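Local coordinates for uncharacterized protein (Leishmania infantum, PDB 4TYZ), which is of unknown function but may bind and transfer sterols as part of a longer protein of which this is the C-terminal GRAM domain, of the PH-like clan, at residues Lys67-Ile78 and Leu90-Tyr100. Residues are numbered along the deposited sequence; the frame is centred on the assembly and turned at random. Where two conformers were deposited one is given.
Sequences KSKSVKMFENAI and LTNFLQRDQAY
Ile78 and Leu90 form an antiparallel hydrogen-bonded pair (Ile78 N to Leu90 O 2.7 Å, Leu90 N to Ile78 O 2.9 Å); the pairing ends there, but the backbones stay close, Ala77 and Thr91 CA atoms 4.1 Å apart, and Phe93 N hydrogen-bonds weakly to Asn76 O. Arg96, at the start of helix 96-107, lies between Lys67 and Asn76. Its CG stands anti to the backbone N (chi1 -173°), and a bend at chi3 turns the guanidinium into the loop. There NH1 donates to both Ala77 O (2.8 Å) and Ser68 O (2.9 Å), each nearly in the guanidinium plane, tying both ends of the loop to the helix and fixing the group's rotation. Lys67 CG lies over the centre of one guanidinium face, 3.4 Å from Arg96 CZ, and Asn76 CA over the opposite face. Lys67 CE packs over the Tyr100 ring and NZ forms a salt bridge with Asp97 OD1 (3.0 Å), from above the carboxylate plane. Ile78 CD1 makes a CH-pi contact over the Phe93 face. Phe93 and Ala99 continue this packing onto strand 20-28. A C-terminal helix packed against the sheet after the last strand is characteristic of the PH-like fold of GRAM domains.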
loop_
_atom_site.group_PDB
_atom_site.type_symbol
_atom_site.label_atom_id
_atom_site.label_comp_id
_atom_site.label_asym_id
_atom_site.label_seq_id
_atom_site.Cartn_x
_atom_site.Cartn_y
_atom_site.Cartn_z
ATOM N N LYS A 67 -11.250 -2.701 -4.716
ATOM C CA LYS A 67 -11.312 -3.658 -3.619
ATOM C C LYS A 67 -11.684 -4.995 -4.244
ATOM O O LYS A 67 -12.862 -5.277 -4.468
ATOM C CB LYS A 67 -12.326 -3.221 -2.552
ATOM C CG LYS A 67 -12.105 -3.873 -1.198
ATOM C CD LYS A 67 -13.327 -3.812 -0.301
ATOM C CE LYS A 67 -13.587 -2.421 0.261
ATOM N NZ LYS A 67 -14.664 -2.481 1.318
ATOM N N SER A 68 -10.669 -5.803 -4.546
ATOM C CA SER A 68 -10.820 -6.978 -5.405
ATOM C C SER A 68 -11.912 -7.939 -4.959
ATOM O O SER A 68 -12.026 -8.274 -3.780
ATOM C CB SER A 68 -9.496 -7.748 -5.495
ATOM O OG SER A 68 -8.409 -6.881 -5.766
ATOM N N LYS A 69 -12.720 -8.380 -5.916
ATOM C CA LYS A 69 -13.713 -9.402 -5.644
ATOM C C LYS A 69 -13.053 -10.709 -5.248
ATOM O O LYS A 69 -11.973 -11.053 -5.726
ATOM C CB LYS A 69 -14.608 -9.618 -6.859
ATOM C CG LYS A 69 -15.422 -8.406 -7.227
ATOM C CD LYS A 69 -16.210 -8.661 -8.490
ATOM C CE LYS A 69 -17.560 -7.989 -8.415
ATOM N NZ LYS A 69 -18.407 -8.566 -7.325
ATOM N N SER A 70 -13.719 -11.435 -4.369
ATOM C CA SER A 70 -13.177 -12.669 -3.842
ATOM C C SER A 70 -14.277 -13.531 -3.282
ATOM O O SER A 70 -15.180 -13.035 -2.616
ATOM C CB SER A 70 -12.150 -12.376 -2.752
ATOM O OG SER A 70 -11.790 -13.562 -2.074
ATOM N N VAL A 71 -14.213 -14.829 -3.545
ATOM C CA VAL A 71 -15.051 -15.743 -2.798
ATOM C C VAL A 71 -14.167 -16.701 -1.996
ATOM O O VAL A 71 -14.595 -17.780 -1.603
ATOM C CB VAL A 71 -16.012 -16.536 -3.718
ATOM C CG1 VAL A 71 -17.038 -15.597 -4.345
ATOM C CG2 VAL A 71 -15.235 -17.285 -4.788
ATOM N N LYS A 72 -12.933 -16.282 -1.735
ATOM C CA LYS A 72 -11.989 -17.111 -0.997
ATOM C C LYS A 72 -11.788 -16.569 0.416
ATOM O O LYS A 72 -11.724 -15.362 0.637
ATOM C CB LYS A 72 -10.655 -17.196 -1.739
ATOM C CG LYS A 72 -10.738 -17.969 -3.047
ATOM C CD LYS A 72 -11.055 -19.437 -2.770
ATOM C CE LYS A 72 -11.327 -20.220 -4.049
ATOM N NZ LYS A 72 -11.804 -21.605 -3.745
ATOM N N MET A 73 -11.693 -17.480 1.371
ATOM C CA MET A 73 -11.716 -17.110 2.773
ATOM C C MET A 73 -10.537 -16.227 3.183
ATOM O O MET A 73 -10.692 -15.252 3.930
ATOM C CB MET A 73 -11.739 -18.381 3.602
ATOM C CG MET A 73 -12.201 -18.219 5.009
ATOM S SD MET A 73 -12.347 -19.865 5.681
ATOM C CE MET A 73 -14.060 -20.272 5.327
ATOM N N PHE A 74 -9.355 -16.560 2.681
ATOM C CA PHE A 74 -8.153 -15.902 3.167
ATOM C C PHE A 74 -7.461 -15.055 2.118
ATOM O O PHE A 74 -6.288 -14.712 2.260
ATOM C CB PHE A 74 -7.197 -16.943 3.731
ATOM C CG PHE A 74 -7.810 -17.779 4.806
ATOM C CD1 PHE A 74 -8.044 -17.245 6.062
ATOM C CD2 PHE A 74 -8.187 -19.084 4.557
ATOM C CE1 PHE A 74 -8.625 -18.003 7.054
ATOM C CE2 PHE A 74 -8.766 -19.853 5.546
ATOM C CZ PHE A 74 -8.984 -19.309 6.799
ATOM N N GLU A 75 -8.177 -14.717 1.058
ATOM C CA GLU A 75 -7.686 -13.755 0.087
ATOM C C GLU A 75 -8.432 -12.438 0.283
ATOM O O GLU A 75 -9.671 -12.410 0.262
ATOM C CB GLU A 75 -7.851 -14.297 -1.336
ATOM C CG GLU A 75 -7.090 -15.604 -1.560
ATOM C CD GLU A 75 -7.260 -16.169 -2.956
ATOM O OE1 GLU A 75 -7.891 -15.501 -3.800
ATOM O OE2 GLU A 75 -6.758 -17.286 -3.208
ATOM N N ASN A 76 -7.678 -11.369 0.492
ATOM C CA ASN A 76 -8.202 -10.042 0.793
ATOM C C ASN A 76 -7.299 -9.029 0.123
ATOM O O ASN A 76 -6.325 -8.576 0.744
ATOM C CB ASN A 76 -8.223 -9.781 2.305
ATOM C CG ASN A 76 -9.324 -10.535 3.018
ATOM O OD1 ASN A 76 -10.483 -10.120 3.001
ATOM N ND2 ASN A 76 -8.964 -11.642 3.663
ATOM N N ALA A 77 -7.598 -8.694 -1.131
ATOM C CA ALA A 77 -6.674 -7.903 -1.939
ATOM C C ALA A 77 -7.227 -6.544 -2.344
ATOM O O ALA A 77 -8.436 -6.335 -2.408
ATOM C CB ALA A 77 -6.269 -8.679 -3.187
ATOM N N ILE A 78 -6.298 -5.637 -2.620
ATOM C CA ILE A 78 -6.590 -4.327 -3.176
ATOM C C ILE A 78 -5.703 -4.147 -4.397
ATOM O O ILE A 78 -4.520 -4.487 -4.370
ATOM C CB ILE A 78 -6.313 -3.188 -2.169
ATOM C CG1 ILE A 78 -7.306 -3.262 -1.013
ATOM C CG2 ILE A 78 -6.382 -1.814 -2.861
ATOM C CD1 ILE A 78 -7.000 -2.290 0.126
ATOM N N LEU A 90 -1.889 -5.655 -3.903
ATOM C CA LEU A 90 -1.652 -5.793 -2.465
ATOM C C LEU A 90 -2.632 -6.807 -1.900
ATOM O O LEU A 90 -3.831 -6.722 -2.136
ATOM C CB LEU A 90 -1.795 -4.457 -1.753
ATOM C CG LEU A 90 -0.888 -3.353 -2.290
ATOM C CD1 LEU A 90 -1.359 -2.012 -1.768
ATOM C CD2 LEU A 90 0.544 -3.622 -1.877
ATOM N N THR A 91 -2.126 -7.785 -1.165
ATOM C CA THR A 91 -2.925 -8.926 -0.719
ATOM C C THR A 91 -2.727 -9.204 0.773
ATOM O O THR A 91 -1.947 -8.534 1.434
ATOM C CB THR A 91 -2.563 -10.211 -1.508
ATOM O OG1 THR A 91 -1.261 -10.670 -1.111
ATOM C CG2 THR A 91 -2.557 -9.955 -3.001
ATOM N N ASN A 92 -3.410 -10.232 1.290
ATOM C CA ASN A 92 -3.213 -10.689 2.666
ATOM C C ASN A 92 -3.417 -9.577 3.697
ATOM O O ASN A 92 -2.722 -9.517 4.714
ATOM C CB ASN A 92 -1.810 -11.299 2.825
ATOM C CG ASN A 92 -1.659 -12.123 4.096
ATOM O OD1 ASN A 92 -2.558 -12.881 4.475
ATOM N ND2 ASN A 92 -0.516 -11.981 4.758
ATOM N N PHE A 93 -4.374 -8.687 3.438
ATOM C CA PHE A 93 -4.695 -7.665 4.435
ATOM C C PHE A 93 -5.348 -8.304 5.648
ATOM O O PHE A 93 -6.197 -9.183 5.497
ATOM C CB PHE A 93 -5.644 -6.612 3.866
ATOM C CG PHE A 93 -4.975 -5.580 3.016
ATOM C CD1 PHE A 93 -4.443 -4.435 3.585
ATOM C CD2 PHE A 93 -4.886 -5.749 1.642
ATOM C CE1 PHE A 93 -3.826 -3.484 2.794
ATOM C CE2 PHE A 93 -4.274 -4.809 0.849
ATOM C CZ PHE A 93 -3.747 -3.666 1.420
ATOM N N LEU A 94 -4.982 -7.847 6.842
ATOM C CA LEU A 94 -5.712 -8.213 8.051
ATOM C C LEU A 94 -6.931 -7.312 8.238
ATOM O O LEU A 94 -7.952 -7.731 8.790
ATOM C CB LEU A 94 -4.808 -8.123 9.276
ATOM C CG LEU A 94 -3.559 -9.005 9.236
ATOM C CD1 LEU A 94 -2.750 -8.822 10.512
ATOM C CD2 LEU A 94 -3.940 -10.465 9.027
ATOM N N GLN A 95 -6.812 -6.074 7.764
ATOM C CA GLN A 95 -7.882 -5.091 7.897
ATOM C C GLN A 95 -8.136 -4.407 6.561
ATOM O O GLN A 95 -7.918 -3.207 6.417
ATOM C CB GLN A 95 -7.532 -4.044 8.962
ATOM C CG GLN A 95 -7.207 -4.625 10.336
ATOM C CD GLN A 95 -8.417 -5.218 11.035
ATOM O OE1 GLN A 95 -8.280 -5.984 11.990
ATOM N NE2 GLN A 95 -9.608 -4.858 10.571
ATOM N N ARG A 96 -8.593 -5.180 5.578
ATOM C CA ARG A 96 -8.705 -4.637 4.223
ATOM C C ARG A 96 -9.705 -3.497 4.107
ATOM O O ARG A 96 -9.437 -2.505 3.438
ATOM C CB ARG A 96 -9.085 -5.714 3.215
ATOM C CG ARG A 96 -9.017 -5.151 1.800
ATOM C CD ARG A 96 -9.365 -6.158 0.757
ATOM N NE ARG A 96 -10.752 -6.597 0.888
ATOM C CZ ARG A 96 -11.472 -7.065 -0.123
ATOM N NH1 ARG A 96 -10.938 -7.160 -1.335
ATOM N NH2 ARG A 96 -12.727 -7.450 0.079
ATOM N N ASP A 97 -10.860 -3.647 4.740
ATOM C CA ASP A 97 -11.875 -2.597 4.678
ATOM C C ASP A 97 -11.326 -1.291 5.242
ATOM O O ASP A 97 -11.506 -0.226 4.650
ATOM C CB ASP A 97 -13.137 -3.018 5.434
ATOM C CG ASP A 97 -13.915 -4.089 4.707
ATOM O OD1 ASP A 97 -13.707 -4.246 3.485
ATOM O OD2 ASP A 97 -14.740 -4.764 5.357
ATOM N N GLN A 98 -10.649 -1.381 6.379
ATOM C CA GLN A 98 -10.067 -0.198 7.001
ATOM C C GLN A 98 -8.979 0.389 6.113
ATOM O O GLN A 98 -8.891 1.608 5.968
ATOM C CB GLN A 98 -9.491 -0.523 8.382
ATOM C CG GLN A 98 -10.526 -0.760 9.467
ATOM C CD GLN A 98 -9.881 -1.167 10.781
ATOM O OE1 GLN A 98 -8.654 -1.194 10.901
ATOM N NE2 GLN A 98 -10.706 -1.486 11.775
ATOM N N ALA A 99 -8.157 -0.477 5.521
ATOM C CA ALA A 99 -7.083 -0.022 4.629
ATOM C C ALA A 99 -7.677 0.697 3.432
ATOM O O ALA A 99 -7.213 1.769 3.039
ATOM C CB ALA A 99 -6.215 -1.197 4.159
ATOM N N TYR A 100 -8.712 0.099 2.854
ATOM C CA TYR A 100 -9.319 0.662 1.656
ATOM C C TYR A 100 -9.946 2.014 1.992
ATOM O O TYR A 100 -9.799 2.978 1.240
ATOM C CB TYR A 100 -10.344 -0.312 1.069
ATOM C CG TYR A 100 -10.987 0.189 -0.195
ATOM C CD1 TYR A 100 -10.393 -0.027 -1.431
ATOM C CD2 TYR A 100 -12.195 0.867 -0.152
ATOM C CE1 TYR A 100 -10.984 0.437 -2.599
ATOM C CE2 TYR A 100 -12.798 1.321 -1.308
ATOM C CZ TYR A 100 -12.185 1.109 -2.519
ATOM O OH TYR A 100 -12.791 1.573 -3.669
HETATM O O HOH W 1 -13.881 -0.210 2.990
HETATM O O HOH W 2 -14.484 -8.024 -1.982
HETATM O O HOH W 3 -4.748 -12.467 0.301
HETATM O O HOH W 4 -11.860 -7.629 3.428
#